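Local coordinates for oxidoreductase protein (Agrobacterium radiobacter, PDB 5UI9), which probably catalyses NAD-dependent oxidation or reduction of a small hydroxylated substrate, and here holds NAD+ together with a dihydroxy acid, at residues S154-F159 with Y232-G237; F174-L179 with E327-S332; A195-R200 with V339-M344; F241-I246 with Q259-E264. One frame throughout, in Å; residues are numbered along the deposited sequence.

Interaction 1. Residues S154-F159 with Y232-G237; sequences SFRSGF and YATKLG. With 8A1 ((2S)-2,3-dihydroxy-2-methylpropanoic acid), chain D.
The carbonyl oxygen of Ser157 is drawn into the bend of Tyr232-Thr234 and is met by Thr234 N at 3.0 Å from well above the carbonyl plane, 50° out of it. On the same oxygen, Tyr232 CA makes a CA-H...O contact at 3.2 Å, so two donors meet one acceptor where the paths run almost at right angles. Residues 154-156 end a central strand of the mixed sheet in the GFO/IDH/MocA C-terminal domain, and 232-237 leave the neighbouring parallel strand 225-231. Beyond the strand end, an ST turn redirects the chain: Phe159 N bonds to Ser157 OG, which also pairs with Glu239. A water donates to both Phe159 O and Tyr232 O, joining two acceptors that cannot bond each other.

The aromatic evidence is an offset edge-to-face pair. Phe155, with CG anti to its amide nitrogen (chi1 -174°), sends its CE1 edge toward the face of Tyr232; the ring centroids lie 5.8 Å apart and the planes stand at 73°. On the other flank, Arg156 CB packs against OG1 of Thr234 at 3.6 Å, the side chains crossing at about a right angle. Both reach Asp249 of the second subunit, placing this flank at the dimer interface; within their own chain Arg156 also bridges to Asp229 and Thr234 OG1 bonds to Ser231. Tyr232 belongs to the ligand pocket: its hydroxyl donates to O1 of the bound dihydroxy acid, which lies at the ring edge near its plane, OH to O1 2.6 Å.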
loop_
_atom_site.group_PDB
_atom_site.type_symbol
_atom_site.label_atom_id
_atom_site.label_comp_id
_atom_site.label_asym_id
_atom_site.label_seq_id
_atom_site.Cartn_x
_atom_site.Cartn_y
_atom_site.Cartn_z
ATOM N N SER A 154 5.352 0.109 5.846
ATOM C CA SER A 154 6.209 0.098 4.658
ATOM C C SER A 154 7.684 0.255 5.032
ATOM O O SER A 154 8.044 1.161 5.773
ATOM C CB SER A 154 5.787 1.233 3.719
ATOM O OG SER A 154 6.504 1.191 2.498
ATOM N N PHE A 155 8.523 -0.647 4.529
ATOM C CA PHE A 155 9.973 -0.567 4.699
ATOM C C PHE A 155 10.555 -0.801 3.317
ATOM O O PHE A 155 10.655 -1.948 2.868
ATOM C CB PHE A 155 10.445 -1.627 5.705
ATOM C CG PHE A 155 11.916 -1.542 6.066
ATOM C CD1 PHE A 155 12.900 -2.027 5.208
ATOM C CD2 PHE A 155 12.313 -1.040 7.304
ATOM C CE1 PHE A 155 14.243 -1.964 5.552
ATOM C CE2 PHE A 155 13.653 -0.980 7.652
ATOM C CZ PHE A 155 14.619 -1.444 6.773
ATOM N N ARG A 156 10.885 0.291 2.630
ATOM C CA ARG A 156 11.413 0.235 1.265
ATOM C C ARG A 156 12.761 0.935 1.273
ATOM O O ARG A 156 12.846 2.113 1.615
ATOM C CB ARG A 156 10.461 0.904 0.269
ATOM C CG ARG A 156 9.015 0.435 0.371
ATOM C CD ARG A 156 8.198 0.862 -0.848
ATOM N NE ARG A 156 8.491 0.000 -2.001
ATOM C CZ ARG A 156 8.037 -1.242 -2.169
ATOM N NH1 ARG A 156 7.251 -1.824 -1.260
ATOM N NH2 ARG A 156 8.390 -1.928 -3.255
ATOM N N SER A 157 13.798 0.189 0.908
ATOM C CA SER A 157 15.186 0.590 1.104
ATOM C C SER A 157 16.054 0.116 -0.050
ATOM O O SER A 157 15.708 -0.845 -0.738
ATOM C CB SER A 157 15.713 -0.026 2.402
ATOM O OG SER A 157 17.061 0.330 2.623
ATOM N N GLY A 158 17.160 0.821 -0.261
ATOM C CA GLY A 158 18.240 0.380 -1.144
ATOM C C GLY A 158 19.556 0.215 -0.395
ATOM O O GLY A 158 20.617 0.227 -1.011
ATOM N N PHE A 159 19.481 0.032 0.928
ATOM C CA PHE A 159 20.665 -0.027 1.793
ATOM C C PHE A 159 21.397 -1.353 1.590
ATOM O O PHE A 159 20.764 -2.404 1.459
ATOM C CB PHE A 159 20.249 0.120 3.265
ATOM C CG PHE A 159 21.402 0.140 4.238
ATOM C CD1 PHE A 159 22.234 1.251 4.328
ATOM C CD2 PHE A 159 21.646 -0.951 5.073
ATOM C CE1 PHE A 159 23.296 1.273 5.228
ATOM C CE2 PHE A 159 22.703 -0.935 5.970
ATOM C CZ PHE A 159 23.527 0.178 6.051
ATOM N N TYR A 232 14.113 -4.381 -0.510
ATOM C CA TYR A 232 15.532 -3.993 -0.462
ATOM C C TYR A 232 16.089 -3.638 -1.863
ATOM O O TYR A 232 17.311 -3.593 -2.061
ATOM C CB TYR A 232 16.374 -5.084 0.215
ATOM C CG TYR A 232 16.573 -4.876 1.707
ATOM C CD1 TYR A 232 17.164 -3.703 2.197
ATOM C CD2 TYR A 232 16.191 -5.848 2.631
ATOM C CE1 TYR A 232 17.365 -3.511 3.557
ATOM C CE2 TYR A 232 16.384 -5.656 3.993
ATOM C CZ TYR A 232 16.971 -4.490 4.446
ATOM O OH TYR A 232 17.166 -4.293 5.789
ATOM N N ALA A 233 15.196 -3.351 -2.814
ATOM C CA ALA A 233 15.585 -2.930 -4.171
ATOM C C ALA A 233 14.984 -1.564 -4.558
ATOM O O ALA A 233 14.798 -1.274 -5.739
ATOM C CB ALA A 233 15.180 -3.998 -5.176
ATOM N N THR A 234 14.712 -0.726 -3.558
ATOM C CA THR A 234 14.080 0.569 -3.759
ATOM C C THR A 234 15.160 1.657 -3.719
ATOM O O THR A 234 15.868 1.791 -2.722
ATOM C CB THR A 234 12.995 0.800 -2.690
ATOM O OG1 THR A 234 11.971 -0.196 -2.832
ATOM C CG2 THR A 234 12.358 2.181 -2.824
ATOM N N LYS A 235 15.278 2.430 -4.800
ATOM C CA LYS A 235 16.346 3.435 -4.951
ATOM C C LYS A 235 15.772 4.837 -4.841
ATOM O O LYS A 235 15.227 5.382 -5.816
ATOM C CB LYS A 235 17.062 3.248 -6.287
ATOM C CG LYS A 235 17.841 1.945 -6.338
ATOM C CD LYS A 235 18.191 1.515 -7.753
ATOM C CE LYS A 235 18.879 0.156 -7.726
ATOM N NZ LYS A 235 19.387 -0.223 -9.066
ATOM N N LEU A 236 15.893 5.409 -3.648
ATOM C CA LEU A 236 15.338 6.727 -3.340
ATOM C C LEU A 236 16.449 7.754 -3.209
ATOM O O LEU A 236 17.581 7.407 -2.886
ATOM C CB LEU A 236 14.540 6.663 -2.039
ATOM C CG LEU A 236 13.240 5.854 -2.096
ATOM C CD1 LEU A 236 12.849 5.378 -0.708
ATOM C CD2 LEU A 236 12.123 6.671 -2.721
ATOM N N GLY A 237 16.115 9.020 -3.440
ATOM C CA GLY A 237 17.086 10.122 -3.313
ATOM C C GLY A 237 17.699 10.198 -1.917
ATOM O O GLY A 237 18.900 10.415 -1.767
HETATM O OXT 8A1 D . 17.398 -5.396 11.527
HETATM C C 8A1 D . 17.358 -6.516 10.962
HETATM O O 8A1 D . 16.830 -7.517 11.495
HETATM C CA 8A1 D . 17.954 -6.667 9.586
HETATM C CB 8A1 D . 16.807 -6.473 8.594
HETATM O O1 8A1 D . 17.279 -6.403 7.245
HETATM O O2 8A1 D . 18.523 -7.980 9.441
HETATM C C3 8A1 D . 19.074 -5.646 9.380
HETATM O O HOH W 1 19.752 -3.321 -0.875
#

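Interaction 2. Residues F174-L179 with E327-S332; sequences FIIEDL and EAAYES. With 8A1 ((2S)-2,3-dihydroxy-2-methylpropanoic acid), chain D.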
loop_
_atom_site.group_PDB
_atom_site.type_symbol
_atom_site.label_atom_id
_atom_site.label_comp_id
_atom_site.label_asym_id
_atom_site.label_seq_id
_atom_site.Cartn_x
_atom_site.Cartn_y
_atom_site.Cartn_z
ATOM N N PHE A 174 14.752 -14.671 1.678
ATOM C CA PHE A 174 15.448 -13.462 2.133
ATOM C C PHE A 174 14.483 -12.518 2.861
ATOM O O PHE A 174 14.315 -12.661 4.064
ATOM C CB PHE A 174 16.237 -12.797 0.975
ATOM C CG PHE A 174 16.734 -11.389 1.261
ATOM C CD1 PHE A 174 17.216 -11.020 2.519
ATOM C CD2 PHE A 174 16.750 -10.435 0.242
ATOM C CE1 PHE A 174 17.666 -9.726 2.762
ATOM C CE2 PHE A 174 17.205 -9.143 0.477
ATOM C CZ PHE A 174 17.662 -8.785 1.738
ATOM N N ILE A 175 13.827 -11.598 2.153
ATOM C CA ILE A 175 13.294 -10.395 2.817
ATOM C C ILE A 175 12.143 -10.621 3.814
ATOM O O ILE A 175 12.104 -9.939 4.832
ATOM C CB ILE A 175 12.940 -9.276 1.808
ATOM C CG1 ILE A 175 12.853 -7.917 2.521
ATOM C CG2 ILE A 175 11.650 -9.588 1.057
ATOM C CD1 ILE A 175 12.806 -6.743 1.571
ATOM N N ILE A 176 11.231 -11.562 3.560
ATOM C CA ILE A 176 10.132 -11.796 4.515
ATOM C C ILE A 176 10.680 -12.364 5.839
ATOM O O ILE A 176 10.336 -11.875 6.925
ATOM C CB ILE A 176 9.000 -12.703 3.964
ATOM C CG1 ILE A 176 8.452 -12.160 2.639
ATOM C CG2 ILE A 176 7.870 -12.814 4.987
ATOM C CD1 ILE A 176 7.335 -12.986 2.034
ATOM N N GLU A 177 11.532 -13.381 5.726
ATOM C CA GLU A 177 12.218 -13.985 6.871
ATOM C C GLU A 177 13.131 -13.000 7.617
ATOM O O GLU A 177 13.172 -13.006 8.839
ATOM C CB GLU A 177 13.047 -15.188 6.403
ATOM C CG GLU A 177 13.761 -15.945 7.514
ATOM C CD GLU A 177 14.636 -17.088 7.016
ATOM O OE1 GLU A 177 15.316 -17.701 7.865
ATOM O OE2 GLU A 177 14.659 -17.375 5.796
ATOM N N ASP A 178 13.863 -12.171 6.885
ATOM C CA ASP A 178 14.837 -11.273 7.500
ATOM C C ASP A 178 14.212 -9.990 8.051
ATOM O O ASP A 178 14.529 -9.561 9.164
ATOM C CB ASP A 178 15.924 -10.892 6.497
ATOM C CG ASP A 178 16.886 -9.857 7.056
ATOM O OD1 ASP A 178 17.407 -10.085 8.173
ATOM O OD2 ASP A 178 17.103 -8.819 6.393
ATOM N N LEU A 179 13.353 -9.370 7.245
ATOM C CA LEU A 179 12.902 -8.001 7.482
ATOM C C LEU A 179 11.389 -7.909 7.639
ATOM O O LEU A 179 10.903 -7.255 8.573
ATOM C CB LEU A 179 13.416 -7.115 6.341
ATOM C CG LEU A 179 13.062 -5.627 6.274
ATOM C CD1 LEU A 179 11.682 -5.397 5.674
ATOM C CD2 LEU A 179 13.208 -4.940 7.627
ATOM N N GLU A 327 5.567 -17.564 7.634
ATOM C CA GLU A 327 5.394 -18.849 6.959
ATOM C C GLU A 327 4.169 -18.824 6.023
ATOM O O GLU A 327 4.222 -19.365 4.922
ATOM C CB GLU A 327 5.305 -19.984 7.990
ATOM C CG GLU A 327 5.304 -21.382 7.387
ATOM C CD GLU A 327 5.672 -22.459 8.395
ATOM O OE1 GLU A 327 6.830 -22.450 8.866
ATOM O OE2 GLU A 327 4.806 -23.308 8.719
ATOM N N ALA A 328 3.092 -18.171 6.459
ATOM C CA ALA A 328 1.901 -17.989 5.631
ATOM C C ALA A 328 2.174 -17.145 4.382
ATOM O O ALA A 328 1.612 -17.416 3.327
ATOM C CB ALA A 328 0.780 -17.364 6.446
ATOM N N ALA A 329 3.021 -16.125 4.511
ATOM C CA ALA A 329 3.388 -15.273 3.382
ATOM C C ALA A 329 4.158 -16.024 2.300
ATOM O O ALA A 329 3.876 -15.848 1.111
ATOM C CB ALA A 329 4.177 -14.059 3.857
ATOM N N TYR A 330 5.115 -16.862 2.706
ATOM C CA TYR A 330 5.842 -17.717 1.754
ATOM C C TYR A 330 4.911 -18.712 1.067
ATOM O O TYR A 330 4.963 -18.869 -0.157
ATOM C CB TYR A 330 7.016 -18.446 2.426
ATOM C CG TYR A 330 8.234 -17.563 2.605
ATOM C CD1 TYR A 330 8.943 -17.105 1.499
ATOM C CD2 TYR A 330 8.664 -17.167 3.875
ATOM C CE1 TYR A 330 10.048 -16.285 1.642
ATOM C CE2 TYR A 330 9.778 -16.346 4.031
ATOM C CZ TYR A 330 10.465 -15.909 2.905
ATOM O OH TYR A 330 11.562 -15.088 3.033
ATOM N N GLU A 331 4.060 -19.367 1.857
ATOM C CA GLU A 331 3.033 -20.274 1.327
ATOM C C GLU A 331 2.169 -19.568 0.282
ATOM O O GLU A 331 2.057 -20.037 -0.850
ATOM C CB GLU A 331 2.157 -20.816 2.461
ATOM C CG GLU A 331 1.162 -21.896 2.050
ATOM C CD GLU A 331 0.358 -22.454 3.223
ATOM O OE1 GLU A 331 0.858 -22.458 4.377
ATOM O OE2 GLU A 331 -0.790 -22.895 2.987
ATOM N N SER A 332 1.590 -18.430 0.667
ATOM C CA SER A 332 0.700 -17.657 -0.209
ATOM C C SER A 332 1.368 -17.201 -1.500
ATOM O O SER A 332 0.751 -17.253 -2.563
ATOM C CB SER A 332 0.151 -16.430 0.524
ATOM O OG SER A 332 -0.690 -15.668 -0.327
HETATM O OXT 8A1 D . 17.398 -5.396 11.527
HETATM C C 8A1 D . 17.358 -6.516 10.962
HETATM O O 8A1 D . 16.830 -7.517 11.495
HETATM C CA 8A1 D . 17.954 -6.667 9.586
HETATM C CB 8A1 D . 16.807 -6.473 8.594
HETATM O O1 8A1 D . 17.279 -6.403 7.245
HETATM O O2 8A1 D . 18.523 -7.980 9.441
HETATM C C3 8A1 D . 19.074 -5.646 9.380
#
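By their CA atoms, Ile176 and Ala329 are nearest where helix segments 175-179 and 327-332 pass almost antiparallel, their directions 167° apart and their axes approaching to 10.1 Å. That spacing is bridged mainly by Tyr330, whose side chain runs alongside that of Ile176, the two pointing opposite ways. Ile176 has CG1 anti to its carbonyl carbon (chi1 -54°), which carries CD1 over the centre of one face of the tyrosine ring, 4.2 Å above its plane. Ile176 CB lies 3.7 Å from Tyr330 CZ. On that same side of the ring, CD1 of Ile176 also meets CB of Ala329 at 3.8 Å.

The phenol oxygen ends beside the first turn of helix 175-191. Glu177 N, at the ring edge near its plane, donates to Tyr330 OH over 3.2 Å with 159° at the hydrogen. Glu211 is a further partner of this hydroxyl, and its carboxylate also binds the amides of Phe174 and Ile176; phenol and carboxylate thus take up amides at the helix start. Both helices rest on the C-terminal domain sheet: Ile176 packs on Ala214 and Thr201, Ala329 on Leu197, Ala199 and Ile216.

Another flank of the first helix faces the ligand pocket. A wider pi-type turn spans 176-179, and the side chain of Asp178 leads away from Tyr330 to grip the bound dihydroxy acid with both oxygens. O2 of the ligand donates to Asp178 OD1 at 2.7 Å, while O1 donates to Asp178 OD2 at 2.6 Å. Lys98 forms a salt bridge with OD1, and His182 and Gln165 also bond the ligand.

Interaction 3. Residues A195-R200 with V339-M344; sequences ATLTAR and VDIGAM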
loop_
_atom_site.group_PDB
_atom_site.type_symbol
_atom_site.label_atom_id
_atom_site.label_comp_id
_atom_site.label_asym_id
_atom_site.label_seq_id
_atom_site.Cartn_x
_atom_site.Cartn_y
_atom_site.Cartn_z
ATOM N N ALA A 195 -6.225 -12.677 10.841
ATOM C CA ALA A 195 -7.081 -13.823 10.512
ATOM C C ALA A 195 -6.626 -14.489 9.223
ATOM O O ALA A 195 -6.416 -15.704 9.187
ATOM C CB ALA A 195 -8.534 -13.381 10.379
ATOM N N THR A 196 -6.496 -13.686 8.166
ATOM C CA THR A 196 -6.100 -14.179 6.841
ATOM C C THR A 196 -5.070 -13.251 6.203
ATOM O O THR A 196 -4.953 -12.079 6.568
ATOM C CB THR A 196 -7.308 -14.353 5.891
ATOM O OG1 THR A 196 -8.040 -13.129 5.813
ATOM C CG2 THR A 196 -8.245 -15.446 6.380
ATOM N N LEU A 197 -4.337 -13.805 5.243
ATOM C CA LEU A 197 -3.154 -13.171 4.676
ATOM C C LEU A 197 -2.954 -13.596 3.217
ATOM O O LEU A 197 -3.168 -14.759 2.876
ATOM C CB LEU A 197 -1.949 -13.579 5.529
ATOM C CG LEU A 197 -0.554 -13.059 5.192
ATOM C CD1 LEU A 197 0.300 -12.909 6.445
ATOM C CD2 LEU A 197 0.159 -13.942 4.174
ATOM N N THR A 198 -2.550 -12.648 2.372
ATOM C CA THR A 198 -2.200 -12.911 0.972
ATOM C C THR A 198 -0.913 -12.170 0.627
ATOM O O THR A 198 -0.783 -10.990 0.948
ATOM C CB THR A 198 -3.294 -12.421 -0.000
ATOM O OG1 THR A 198 -4.582 -12.558 0.609
ATOM C CG2 THR A 198 -3.260 -13.212 -1.294
ATOM N N ALA A 199 0.026 -12.849 -0.030
ATOM C CA ALA A 199 1.355 -12.286 -0.280
ATOM C C ALA A 199 1.828 -12.493 -1.713
ATOM O O ALA A 199 1.389 -13.415 -2.401
ATOM C CB ALA A 199 2.363 -12.867 0.694
ATOM N N ARG A 200 2.716 -11.600 -2.145
ATOM C CA ARG A 200 3.373 -11.657 -3.449
ATOM C C ARG A 200 4.835 -11.303 -3.249
ATOM O O ARG A 200 5.144 -10.390 -2.486
ATOM C CB ARG A 200 2.750 -10.648 -4.419
ATOM C CG ARG A 200 1.267 -10.836 -4.655
ATOM C CD ARG A 200 0.987 -12.117 -5.410
ATOM N NE ARG A 200 -0.434 -12.233 -5.734
ATOM C CZ ARG A 200 -1.359 -12.815 -4.976
ATOM N NH1 ARG A 200 -1.057 -13.420 -3.828
ATOM N NH2 ARG A 200 -2.618 -12.817 -5.396
ATOM N N VAL A 339 -4.272 -17.430 2.867
ATOM C CA VAL A 339 -3.956 -18.415 3.905
ATOM C C VAL A 339 -4.655 -18.042 5.211
ATOM O O VAL A 339 -4.594 -16.892 5.640
ATOM C CB VAL A 339 -2.428 -18.528 4.131
ATOM C CG1 VAL A 339 -2.108 -19.481 5.278
ATOM C CG2 VAL A 339 -1.740 -18.993 2.857
ATOM N N ASP A 340 -5.297 -19.033 5.831
ATOM C CA ASP A 340 -5.928 -18.885 7.143
ATOM C C ASP A 340 -4.855 -19.014 8.225
ATOM O O ASP A 340 -4.214 -20.060 8.351
ATOM C CB ASP A 340 -7.005 -19.967 7.325
ATOM C CG ASP A 340 -7.832 -19.793 8.600
ATOM O OD1 ASP A 340 -7.309 -19.319 9.633
ATOM O OD2 ASP A 340 -9.022 -20.167 8.572
ATOM N N ILE A 341 -4.692 -17.961 9.024
ATOM C CA ILE A 341 -3.677 -17.937 10.080
ATOM C C ILE A 341 -4.111 -18.785 11.279
ATOM O O ILE A 341 -3.293 -19.517 11.844
ATOM C CB ILE A 341 -3.353 -16.493 10.529
ATOM C CG1 ILE A 341 -2.866 -15.649 9.334
ATOM C CG2 ILE A 341 -2.319 -16.486 11.652
ATOM C CD1 ILE A 341 -1.694 -16.238 8.570
ATOM N N GLY A 342 -5.388 -18.684 11.654
ATOM C CA GLY A 342 -5.960 -19.479 12.745
ATOM C C GLY A 342 -5.728 -20.976 12.609
ATOM O O GLY A 342 -5.418 -21.649 13.593
ATOM N N ALA A 343 -5.851 -21.486 11.384
ATOM C CA ALA A 343 -5.642 -22.910 11.087
ATOM C C ALA A 343 -4.206 -23.393 11.320
ATOM O O ALA A 343 -3.989 -24.579 11.545
ATOM C CB ALA A 343 -6.068 -23.221 9.656
ATOM N N MET A 344 -3.236 -22.482 11.263
ATOM C CA MET A 344 -1.825 -22.819 11.480
ATOM C C MET A 344 -1.446 -22.927 12.954
ATOM O O MET A 344 -0.508 -23.642 13.281
ATOM C CB MET A 344 -0.913 -21.773 10.833
ATOM C CG MET A 344 -1.111 -21.585 9.340
ATOM S SD MET A 344 -0.170 -20.174 8.735
ATOM C CE MET A 344 1.460 -20.903 8.573
#
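The carbonyl oxygen of Ala195 accepts from Ile341 N at 2.8 Å, with 164° at the hydrogen, and CB and CG1 of Ile341 also lie near it. Ala195 and Thr196 both face Asp219 of the adjoining strand, a classic beta bulge where the chain turns a corner. Thr196 then pairs with Asp340 as an antiparallel non-hydrogen-bonded pair, CA to CA 4.7 Å, and its CA makes a CA-H...O contact with Val339 O at 3.3 Å. Its OG1, flanked by both the backbone N and the carbonyl carbon (chi1 54°), bonds to Asp219. Asp340, on the same face of the sheet, turns OD1 back to accept from Ala343 N at 3.1 Å, an Asx motif that follows the strand end.

Leu197 and Val339 form the hydrogen-bonded pair: Leu197 N donates to Val339 O over 3.1 Å, and Val339 N to Leu197 O over 2.9 Å. Leu197 CB meets CD1 of Ile341 at 4.0 Å. Thr198 bonds to Thr338, just before the second strand, and farther on Arg200 makes a salt bridge with Asp219 of the second subunit.

Strand 339-340 is the outermost strand of the mixed sheet within this chain, beside 194-202, while helix 316-335 covers the face bearing Leu197 and Val339: Ala328 packs on Val339 and Ile341, and Ala329 on Leu197.

Interaction 4. Residues F241-I246 with Q259-E264; sequences FPETLI and QGYRLE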
loop_
_atom_site.group_PDB
_atom_site.type_symbol
_atom_site.label_atom_id
_atom_site.label_comp_id
_atom_site.label_asym_id
_atom_site.label_seq_id
_atom_site.Cartn_x
_atom_site.Cartn_y
_atom_site.Cartn_z
ATOM N N PHE A 241 16.691 3.843 5.298
ATOM C CA PHE A 241 17.050 2.768 6.240
ATOM C C PHE A 241 17.383 3.347 7.631
ATOM O O PHE A 241 18.156 4.307 7.699
ATOM C CB PHE A 241 18.242 1.950 5.703
ATOM C CG PHE A 241 18.704 0.842 6.624
ATOM C CD1 PHE A 241 19.655 1.086 7.615
ATOM C CD2 PHE A 241 18.198 -0.449 6.494
ATOM C CE1 PHE A 241 20.079 0.073 8.467
ATOM C CE2 PHE A 241 18.612 -1.466 7.344
ATOM C CZ PHE A 241 19.560 -1.206 8.329
ATOM N N PRO A 242 16.836 2.808 8.736
ATOM C CA PRO A 242 15.955 1.639 8.804
ATOM C C PRO A 242 14.537 2.029 9.241
ATOM O O PRO A 242 13.941 1.390 10.128
ATOM C CB PRO A 242 16.630 0.813 9.899
ATOM C CG PRO A 242 17.088 1.861 10.867
ATOM C CD PRO A 242 17.366 3.121 10.073
ATOM N N GLU A 243 14.003 3.080 8.631
ATOM C CA GLU A 243 12.702 3.602 9.014
ATOM C C GLU A 243 11.572 2.809 8.380
ATOM O O GLU A 243 11.592 2.541 7.174
ATOM C CB GLU A 243 12.559 5.060 8.584
ATOM C CG GLU A 243 13.535 6.004 9.247
ATOM C CD GLU A 243 13.578 7.353 8.560
ATOM O OE1 GLU A 243 14.681 7.840 8.252
ATOM O OE2 GLU A 243 12.504 7.921 8.298
ATOM N N THR A 244 10.580 2.468 9.201
ATOM C CA THR A 244 9.309 1.925 8.746
ATOM C C THR A 244 8.277 3.063 8.720
ATOM O O THR A 244 8.031 3.705 9.749
ATOM C CB THR A 244 8.821 0.797 9.681
ATOM O OG1 THR A 244 9.803 -0.251 9.740
ATOM C CG2 THR A 244 7.483 0.221 9.196
ATOM N N LEU A 245 7.684 3.308 7.548
ATOM C CA LEU A 245 6.680 4.355 7.375
ATOM C C LEU A 245 5.295 3.766 7.625
ATOM O O LEU A 245 5.007 2.649 7.204
ATOM C CB LEU A 245 6.776 4.967 5.968
ATOM C CG LEU A 245 8.197 5.375 5.553
ATOM C CD1 LEU A 245 8.184 6.088 4.207
ATOM C CD2 LEU A 245 8.869 6.239 6.620
ATOM N N ILE A 246 4.444 4.512 8.318
ATOM C CA ILE A 246 3.172 3.974 8.794
ATOM C C ILE A 246 2.025 4.952 8.565
ATOM O O ILE A 246 2.101 6.117 8.966
ATOM C CB ILE A 246 3.250 3.562 10.287
ATOM C CG1 ILE A 246 4.295 2.449 10.471
ATOM C CG2 ILE A 246 1.883 3.085 10.782
ATOM C CD1 ILE A 246 4.539 2.034 11.900
ATOM N N GLN A 259 8.896 9.772 6.493
ATOM C CA GLN A 259 10.369 9.825 6.482
ATOM C C GLN A 259 10.921 10.920 7.400
ATOM O O GLN A 259 10.374 12.004 7.461
ATOM C CB GLN A 259 10.873 10.015 5.031
ATOM C CG GLN A 259 12.274 10.613 4.829
ATOM C CD GLN A 259 13.371 9.574 4.722
ATOM O OE1 GLN A 259 13.486 8.894 3.698
ATOM N NE2 GLN A 259 14.215 9.475 5.758
ATOM N N GLY A 260 12.024 10.626 8.082
ATOM C CA GLY A 260 12.633 11.549 9.043
ATOM C C GLY A 260 11.931 11.572 10.391
ATOM O O GLY A 260 12.088 12.528 11.143
ATOM N N TYR A 261 11.160 10.523 10.685
ATOM C CA TYR A 261 10.442 10.349 11.956
ATOM C C TYR A 261 9.423 11.445 12.275
ATOM O O TYR A 261 9.178 11.758 13.441
ATOM C CB TYR A 261 11.432 10.190 13.111
ATOM C CG TYR A 261 12.474 9.142 12.846
ATOM C CD1 TYR A 261 12.143 7.798 12.905
ATOM C CD2 TYR A 261 13.792 9.486 12.531
ATOM C CE1 TYR A 261 13.087 6.813 12.667
ATOM C CE2 TYR A 261 14.751 8.505 12.285
ATOM C CZ TYR A 261 14.390 7.171 12.361
ATOM O OH TYR A 261 15.306 6.177 12.115
ATOM N N ARG A 262 8.818 12.008 11.235
ATOM C CA ARG A 262 7.785 13.012 11.408
ATOM C C ARG A 262 6.443 12.319 11.623
ATOM O O ARG A 262 6.041 11.487 10.818
ATOM C CB ARG A 262 7.735 13.924 10.190
ATOM C CG ARG A 262 6.828 15.127 10.389
ATOM C CD ARG A 262 7.148 16.255 9.422
ATOM N NE ARG A 262 6.640 16.010 8.069
ATOM C CZ ARG A 262 5.375 16.181 7.673
ATOM N NH1 ARG A 262 4.432 16.597 8.521
ATOM N NH2 ARG A 262 5.044 15.927 6.406
ATOM N N LEU A 263 5.755 12.676 12.705
ATOM C CA LEU A 263 4.511 12.025 13.115
ATOM C C LEU A 263 3.353 13.021 13.055
ATOM O O LEU A 263 3.256 13.919 13.897
ATOM C CB LEU A 263 4.673 11.456 14.531
ATOM C CG LEU A 263 3.494 10.746 15.196
ATOM C CD1 LEU A 263 2.969 9.615 14.329
ATOM C CD2 LEU A 263 3.929 10.221 16.556
ATOM N N GLU A 264 2.498 12.861 12.045
ATOM C CA GLU A 264 1.292 13.678 11.873
ATOM C C GLU A 264 0.093 12.946 12.433
ATOM O O GLU A 264 -0.228 11.850 11.980
ATOM C CB GLU A 264 1.015 13.958 10.399
ATOM C CG GLU A 264 1.467 15.318 9.924
ATOM C CD GLU A 264 1.103 15.566 8.471
ATOM O OE1 GLU A 264 -0.026 15.217 8.052
ATOM O OE2 GLU A 264 1.962 16.112 7.750
HETATM O O HOH W 2 10.374 7.680 9.893
#
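Glu243 lays its carboxylate over one face of the Tyr261 ring, CD of Glu243 standing 3.9 Å above the ring plane and offset toward the rim. The two planes are 30° apart, so the groups are stacked with a tilt. Contact is tighter one carbon back, where CG of Glu243 meets CZ of Tyr261 at 3.4 Å. CG lies anti to the carbonyl carbon of Glu243 (chi1 -63°), and the chain runs out extended from there toward the turn.

At its end, OE2 of Glu243 accepts from Gly260 N at 2.8 Å, met on the syn side but tilted out of the carboxylate plane. A water donates to the same OE2 at 2.7 Å and accepts from Tyr261 N at 3.1 Å, so the carboxylate holds two consecutive backbone amides, one directly and one through solvent.

These amides belong to the turn of a beta hairpin joining strands 253-258 and 262-266 of the mixed sheet. Tyr261 and Arg262 both face Ser258 in a G1 beta bulge, and Gly260 and Tyr261 each have positive phi. Segment 241-246 approaches the turn from the loop leading into strand 245-250, the neighbour of 253-258.

Gln259 crosses Glu243 at about a right angle, with amide and carboxylate planes 89° apart. Although NE2 of Gln259 lies 3.0 Å from OE1 of Glu243, the poor angle excludes a hydrogen bond. Nearby, the methyl CD2 of Leu245 touches Gln259 N at 3.5 Å. Tyr261 also packs on Pro132 and Pro278, whereas Pro242, preceded by a cis peptide, rests on Phe155 near the ligand pocket.

In the fold
From the N terminus, segments 154-159, 174-179 and 195-200 open interactions 1, 2 and 3 in turn. Interaction 1 closes first, at 232-237, and so crosses interactions 2 and 3. Interaction 4 then opens and closes a short hairpin-sized loop, in series with interaction 1 and nested inside interactions 2 and 3. Interaction 2 closes at 327-332 and interaction 3 at 339-344, crossing each other. Interactions 1, 3 and 4 reach the same mixed sheet; strands 148-156 and 245-250 join 1 to 4, while helix 316-335 leads from 2 into the edge strand of 3. Interactions 1 and 2 meet at the bound acid, and 1 and 3 both touch the second subunit.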